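Local coordinates for DinB-like domain-containing protein (Thermus thermophilus, PDB 2YQY), which is of unknown function but folds as a DinB-like four-helix bundle with an exposed histidine triad, which in relatives commonly serves as a metal-binding site, at residues E52-V57 against A153-H158; D59-V64 against A118-E123. All coordinates share one frame; numbering follows the deposited sequence.

Contact 1. Residues E52-V57 against A153-H158; sequences EHVALV and AYHEAH
This is an antiparallel helix-helix contact in a four-helix bundle, carried by His-155 reaching across to His-53, Val-54 and Val-57. The segment axes lie 10.2 Å apart at 177°, a separation wide enough for an imidazole to fill. His-155 extends with CG anti to its backbone N (chi1 -174°), which sends the ring straight over to the facing helix. There the CG1 methyl of Val-57 sits over one ring face, a CH-pi contact 3.9 Å from the centroid; a branched aliphatic residue suits this place because it offers a hydrocarbon surface to the flat ring. At the ring's edge, His-53 NE2 lies in plane, 2.9 Å from His-155 NE2, although the two rings are inclined at 64°. A water lies 2.6 Å from ND1 of His-155 and donates to Val-54 O at 2.8 Å, so each ring nitrogen of His-155 has a close polar neighbour. His-159 meets both rings, and the three histidines probably form the exposed triad of this protein; no metal is bound here. Beside the histidine pair, on neighbouring positions of the two helices, Val-54 CG1 packs 3.7 Å from Glu-156 OE2. That buried carboxylate is satisfied by Arg-21 and Ser-20 of helix 10-30 and Arg-117 of helix 106-126, while Val-54 also touches Leu-113, tying this helix pair to the other two long helices.

Contact 2. Residues D59-V64 against A118-E123; sequences DSTARV and AFLLEE
Phe-119 lays one ring face on the methyl of Ala-62, where helices 47-71 and 106-126 of the four-helix bundle run side by side in the same direction, their segments crossing at 24°. With CG anti to the backbone N (chi1 -179°), Phe-119 carries its ring across to the facing helix. The Ala-62 CB stands almost on the ring normal, 3.6 Å from the centroid, in a CH-pi contact. Alanine suits this point: its small side chain lets the segment axes approach to 8.3 Å, and it also rests 3.7 Å (CB) from the CA of Leu-120. Asp-59 OD1 lies in the ring plane, 3.5 Å from Phe-119 CD2, where the weakly positive rim of the phenyl group faces the carboxylate. Arg-63 turns the centre of a guanidinium face toward Phe-119 CE2, with the two planes 64° apart, and its CG packs against the same atom. One turn apart on their helix, Asp-59 and Arg-63 hold each other in a salt bridge, NE to OD2 at 2.7 Å, which limits the rotation of both groups beside the ring. Were Phe-119 an alanine, the Ala-62 methyl would probably lose its aromatic cover, and Asp-59 OD1 and the Arg-63 guanidinium the ring edge beside them, leaving a gap between the helices. Farther along, Glu-123 brings CG within 3.4 Å of Ala-62 O while its carboxylate pairs with Arg-69. On the inner side, Thr-61 gives OG1 to its own helix, bonded to Val-57 O, and CG2 to the partner, 3.8 Å from Leu-120 CD1.

Helix 47-71 serves both contacts with successive parts of its length, 52-57 and 59-64, separated by one residue; it meets antiparallel helix 153-165 in contact 1 and near-parallel helix 106-126 in contact 2. The contact centres are about 12 Å apart, with no further touch between them, and contact 2 is nested in the chain loop that contact 1 closes. Contact 1, about 3 Å from the centre of the chain, holds His-53 and His-155 of the probable histidine triad. Contact 2, about 10 Å from that centre, packs a phenyl ring and aliphatic groups, flanked by a salt bridge internal to 59-64. Its Thr-61 comes near the possible HExxH residues (His-155, Glu-156, His-159) without touching them, so contact 2 borders this site rather than lining it.

Contact 1. Residues E52-V57 against A153-H158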
loop_
_atom_site.group_PDB
_atom_site.type_symbol
_atom_site.label_atom_id
_atom_site.label_comp_id
_atom_site.label_asym_id
_atom_site.label_seq_id
_atom_site.Cartn_x
_atom_site.Cartn_y
_atom_site.Cartn_z
ATOM N N GLU A 52 8.720 -1.601 2.346
ATOM C CA GLU A 52 8.238 -2.764 3.104
ATOM C C GLU A 52 6.975 -2.394 3.890
ATOM O O GLU A 52 6.005 -3.165 3.899
ATOM C CB GLU A 52 9.351 -3.321 4.026
ATOM C CG GLU A 52 8.822 -4.230 5.092
ATOM C CD GLU A 52 9.785 -4.517 6.229
ATOM O OE1 GLU A 52 10.755 -3.746 6.465
ATOM O OE2 GLU A 52 9.553 -5.544 6.910
ATOM N N HIS A 53 6.956 -1.196 4.486
ATOM C CA HIS A 53 5.759 -0.688 5.179
ATOM C C HIS A 53 4.526 -0.614 4.261
ATOM O O HIS A 53 3.455 -1.062 4.621
ATOM C CB HIS A 53 6.033 0.699 5.775
ATOM C CG HIS A 53 4.837 1.327 6.442
ATOM N ND1 HIS A 53 4.295 0.847 7.612
ATOM C CD2 HIS A 53 4.089 2.401 6.094
ATOM C CE1 HIS A 53 3.245 1.580 7.947
ATOM N NE2 HIS A 53 3.112 2.544 7.049
ATOM N N VAL A 54 4.698 -0.031 3.081
ATOM C CA VAL A 54 3.661 0.005 2.085
ATOM C C VAL A 54 3.100 -1.408 1.788
ATOM O O VAL A 54 1.882 -1.590 1.769
ATOM C CB VAL A 54 4.162 0.697 0.769
ATOM C CG1 VAL A 54 3.197 0.408 -0.402
ATOM C CG2 VAL A 54 4.349 2.226 1.013
ATOM N N ALA A 55 3.988 -2.370 1.503
ATOM C CA ALA A 55 3.610 -3.747 1.285
ATOM C C ALA A 55 2.826 -4.341 2.479
ATOM O O ALA A 55 1.799 -5.010 2.277
ATOM C CB ALA A 55 4.863 -4.605 0.975
ATOM N N LEU A 56 3.299 -4.138 3.711
ATOM C CA LEU A 56 2.609 -4.766 4.883
ATOM C C LEU A 56 1.172 -4.178 5.024
ATOM O O LEU A 56 0.195 -4.909 5.303
ATOM C CB LEU A 56 3.412 -4.586 6.173
ATOM C CG LEU A 56 4.776 -5.295 6.118
ATOM C CD1 LEU A 56 5.672 -4.989 7.360
ATOM C CD2 LEU A 56 4.589 -6.816 5.906
ATOM N N VAL A 57 1.044 -2.877 4.793
ATOM C CA VAL A 57 -0.255 -2.242 4.921
ATOM C C VAL A 57 -1.206 -2.754 3.825
ATOM O O VAL A 57 -2.405 -2.923 4.086
ATOM C CB VAL A 57 -0.145 -0.699 4.972
ATOM C CG1 VAL A 57 -1.534 -0.025 4.852
ATOM C CG2 VAL A 57 0.586 -0.247 6.298
ATOM N N ALA A 153 -4.994 3.634 -1.200
ATOM C CA ALA A 153 -4.558 4.582 -2.258
ATOM C C ALA A 153 -3.820 5.795 -1.642
ATOM O O ALA A 153 -2.751 6.156 -2.113
ATOM C CB ALA A 153 -5.721 5.027 -3.105
ATOM N N TYR A 154 -4.403 6.423 -0.630
ATOM C CA TYR A 154 -3.790 7.576 0.057
ATOM C C TYR A 154 -2.476 7.152 0.709
ATOM O O TYR A 154 -1.503 7.892 0.703
ATOM C CB TYR A 154 -4.766 8.185 1.084
ATOM C CG TYR A 154 -4.201 9.373 1.865
ATOM C CD1 TYR A 154 -3.462 10.366 1.242
ATOM C CD2 TYR A 154 -4.428 9.500 3.230
ATOM C CE1 TYR A 154 -2.937 11.451 1.974
ATOM C CE2 TYR A 154 -3.914 10.569 3.963
ATOM C CZ TYR A 154 -3.179 11.530 3.338
ATOM O OH TYR A 154 -2.680 12.590 4.073
ATOM N N HIS A 155 -2.462 5.955 1.274
ATOM C CA HIS A 155 -1.266 5.478 1.990
ATOM C C HIS A 155 -0.052 5.382 1.052
ATOM O O HIS A 155 1.017 5.881 1.360
ATOM C CB HIS A 155 -1.527 4.095 2.627
ATOM C CG HIS A 155 -0.403 3.620 3.485
ATOM N ND1 HIS A 155 0.331 2.489 3.201
ATOM C CD2 HIS A 155 0.105 4.118 4.632
ATOM C CE1 HIS A 155 1.256 2.323 4.129
ATOM N NE2 HIS A 155 1.136 3.291 5.015
ATOM N N GLU A 156 -0.218 4.690 -0.066
ATOM C CA GLU A 156 0.856 4.607 -1.031
ATOM C C GLU A 156 1.218 5.971 -1.608
ATOM O O GLU A 156 2.431 6.248 -1.783
ATOM C CB GLU A 156 0.557 3.636 -2.156
ATOM C CG GLU A 156 1.788 3.447 -3.057
ATOM C CD GLU A 156 1.619 2.308 -4.005
ATOM O OE1 GLU A 156 0.708 2.362 -4.868
ATOM O OE2 GLU A 156 2.403 1.346 -3.883
ATOM N N ALA A 157 0.215 6.836 -1.869
ATOM C CA ALA A 157 0.523 8.170 -2.404
ATOM C C ALA A 157 1.375 8.965 -1.395
ATOM O O ALA A 157 2.371 9.607 -1.733
ATOM C CB ALA A 157 -0.772 8.944 -2.799
ATOM N N HIS A 158 0.985 8.890 -0.138
ATOM C CA HIS A 158 1.697 9.584 0.916
ATOM C C HIS A 158 3.186 9.135 1.002
ATOM O O HIS A 158 4.119 9.979 1.065
ATOM C CB HIS A 158 1.006 9.340 2.255
ATOM C CG HIS A 158 1.817 9.823 3.412
ATOM N ND1 HIS A 158 1.695 11.097 3.924
ATOM C CD2 HIS A 158 2.808 9.223 4.113
ATOM C CE1 HIS A 158 2.569 11.262 4.902
ATOM N NE2 HIS A 158 3.267 10.144 5.030
HETATM O O HOH W 1 0.140 0.589 1.461
#

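Contact 2. Residues D59-V64 against A118-E123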
loop_
_atom_site.group_PDB
_atom_site.type_symbol
_atom_site.label_atom_id
_atom_site.label_comp_id
_atom_site.label_asym_id
_atom_site.label_seq_id
_atom_site.Cartn_x
_atom_site.Cartn_y
_atom_site.Cartn_z
ATOM N N ASP A 59 -1.054 -5.757 2.486
ATOM C CA ASP A 59 -1.390 -7.111 2.930
ATOM C C ASP A 59 -2.503 -7.085 3.981
ATOM O O ASP A 59 -3.478 -7.808 3.884
ATOM C CB ASP A 59 -0.154 -7.844 3.452
ATOM C CG ASP A 59 -0.478 -9.236 3.932
ATOM O OD1 ASP A 59 -0.470 -10.157 3.096
ATOM O OD2 ASP A 59 -0.754 -9.417 5.139
ATOM N N SER A 60 -2.334 -6.208 4.961
ATOM C CA SER A 60 -3.247 -6.039 6.069
ATOM C C SER A 60 -4.639 -5.599 5.520
ATOM O O SER A 60 -5.707 -6.198 5.864
ATOM C CB SER A 60 -2.619 -4.994 6.985
ATOM O OG SER A 60 -3.435 -4.771 8.081
ATOM N N THR A 61 -4.621 -4.622 4.608
ATOM C CA THR A 61 -5.868 -4.140 3.940
ATOM C C THR A 61 -6.611 -5.261 3.247
ATOM O O THR A 61 -7.856 -5.408 3.363
ATOM C CB THR A 61 -5.541 -3.051 2.897
ATOM O OG1 THR A 61 -4.895 -1.961 3.572
ATOM C CG2 THR A 61 -6.847 -2.541 2.195
ATOM N N ALA A 62 -5.845 -6.072 2.517
ATOM C CA ALA A 62 -6.419 -7.233 1.817
ATOM C C ALA A 62 -7.107 -8.197 2.792
ATOM O O ALA A 62 -8.184 -8.711 2.506
ATOM C CB ALA A 62 -5.357 -7.934 1.034
ATOM N N ARG A 63 -6.502 -8.440 3.954
ATOM C CA ARG A 63 -7.145 -9.297 4.967
ATOM C C ARG A 63 -8.408 -8.658 5.562
ATOM O O ARG A 63 -9.356 -9.355 5.903
ATOM C CB ARG A 63 -6.157 -9.620 6.096
ATOM C CG ARG A 63 -4.914 -10.324 5.589
ATOM C CD ARG A 63 -3.919 -10.696 6.712
ATOM N NE ARG A 63 -2.654 -11.018 6.073
ATOM C CZ ARG A 63 -2.386 -12.196 5.516
ATOM N NH1 ARG A 63 -3.260 -13.191 5.596
ATOM N NH2 ARG A 63 -1.218 -12.399 4.917
ATOM N N VAL A 64 -8.410 -7.337 5.719
ATOM C CA VAL A 64 -9.609 -6.625 6.204
ATOM C C VAL A 64 -10.709 -6.805 5.192
ATOM O O VAL A 64 -11.860 -7.137 5.553
ATOM C CB VAL A 64 -9.334 -5.105 6.465
ATOM C CG1 VAL A 64 -10.672 -4.351 6.678
ATOM C CG2 VAL A 64 -8.381 -4.920 7.677
ATOM N N ALA A 118 -0.733 -8.364 -5.383
ATOM C CA ALA A 118 -1.566 -9.430 -6.004
ATOM C C ALA A 118 -2.733 -9.818 -5.083
ATOM O O ALA A 118 -3.862 -9.954 -5.534
ATOM C CB ALA A 118 -0.717 -10.682 -6.380
ATOM N N PHE A 119 -2.450 -9.962 -3.786
ATOM C CA PHE A 119 -3.434 -10.352 -2.769
ATOM C C PHE A 119 -4.488 -9.251 -2.658
ATOM O O PHE A 119 -5.684 -9.509 -2.698
ATOM C CB PHE A 119 -2.707 -10.551 -1.420
ATOM C CG PHE A 119 -3.603 -10.990 -0.291
ATOM C CD1 PHE A 119 -4.837 -11.592 -0.540
ATOM C CD2 PHE A 119 -3.203 -10.819 1.032
ATOM C CE1 PHE A 119 -5.671 -11.990 0.525
ATOM C CE2 PHE A 119 -4.022 -11.232 2.079
ATOM C CZ PHE A 119 -5.253 -11.817 1.821
ATOM N N LEU A 120 -4.039 -8.006 -2.506
ATOM C CA LEU A 120 -4.980 -6.901 -2.478
ATOM C C LEU A 120 -5.919 -6.848 -3.701
ATOM O O LEU A 120 -7.138 -6.662 -3.540
ATOM C CB LEU A 120 -4.246 -5.572 -2.299
ATOM C CG LEU A 120 -5.121 -4.310 -2.236
ATOM C CD1 LEU A 120 -6.179 -4.393 -1.098
ATOM C CD2 LEU A 120 -4.234 -3.090 -2.084
ATOM N N LEU A 121 -5.362 -6.995 -4.902
ATOM C CA LEU A 121 -6.143 -6.903 -6.095
ATOM C C LEU A 121 -7.180 -8.054 -6.186
ATOM O O LEU A 121 -8.277 -7.874 -6.742
ATOM C CB LEU A 121 -5.238 -6.883 -7.340
ATOM C CG LEU A 121 -4.436 -5.617 -7.678
ATOM C CD1 LEU A 121 -3.563 -5.830 -8.930
ATOM C CD2 LEU A 121 -5.266 -4.356 -7.837
ATOM N N GLU A 122 -6.787 -9.245 -5.718
ATOM C CA GLU A 122 -7.694 -10.385 -5.689
ATOM C C GLU A 122 -8.903 -10.065 -4.798
ATOM O O GLU A 122 -10.039 -10.376 -5.149
ATOM C CB GLU A 122 -6.978 -11.674 -5.224
ATOM N N GLU A 123 -8.651 -9.446 -3.647
ATOM C CA GLU A 123 -9.737 -9.124 -2.723
ATOM C C GLU A 123 -10.587 -7.949 -3.232
ATOM O O GLU A 123 -11.807 -7.889 -3.003
ATOM C CB GLU A 123 -9.186 -8.828 -1.315
ATOM C CG GLU A 123 -8.865 -10.112 -0.501
ATOM C CD GLU A 123 -10.085 -11.028 -0.326
ATOM O OE1 GLU A 123 -11.235 -10.527 -0.131
ATOM O OE2 GLU A 123 -9.885 -12.271 -0.401
#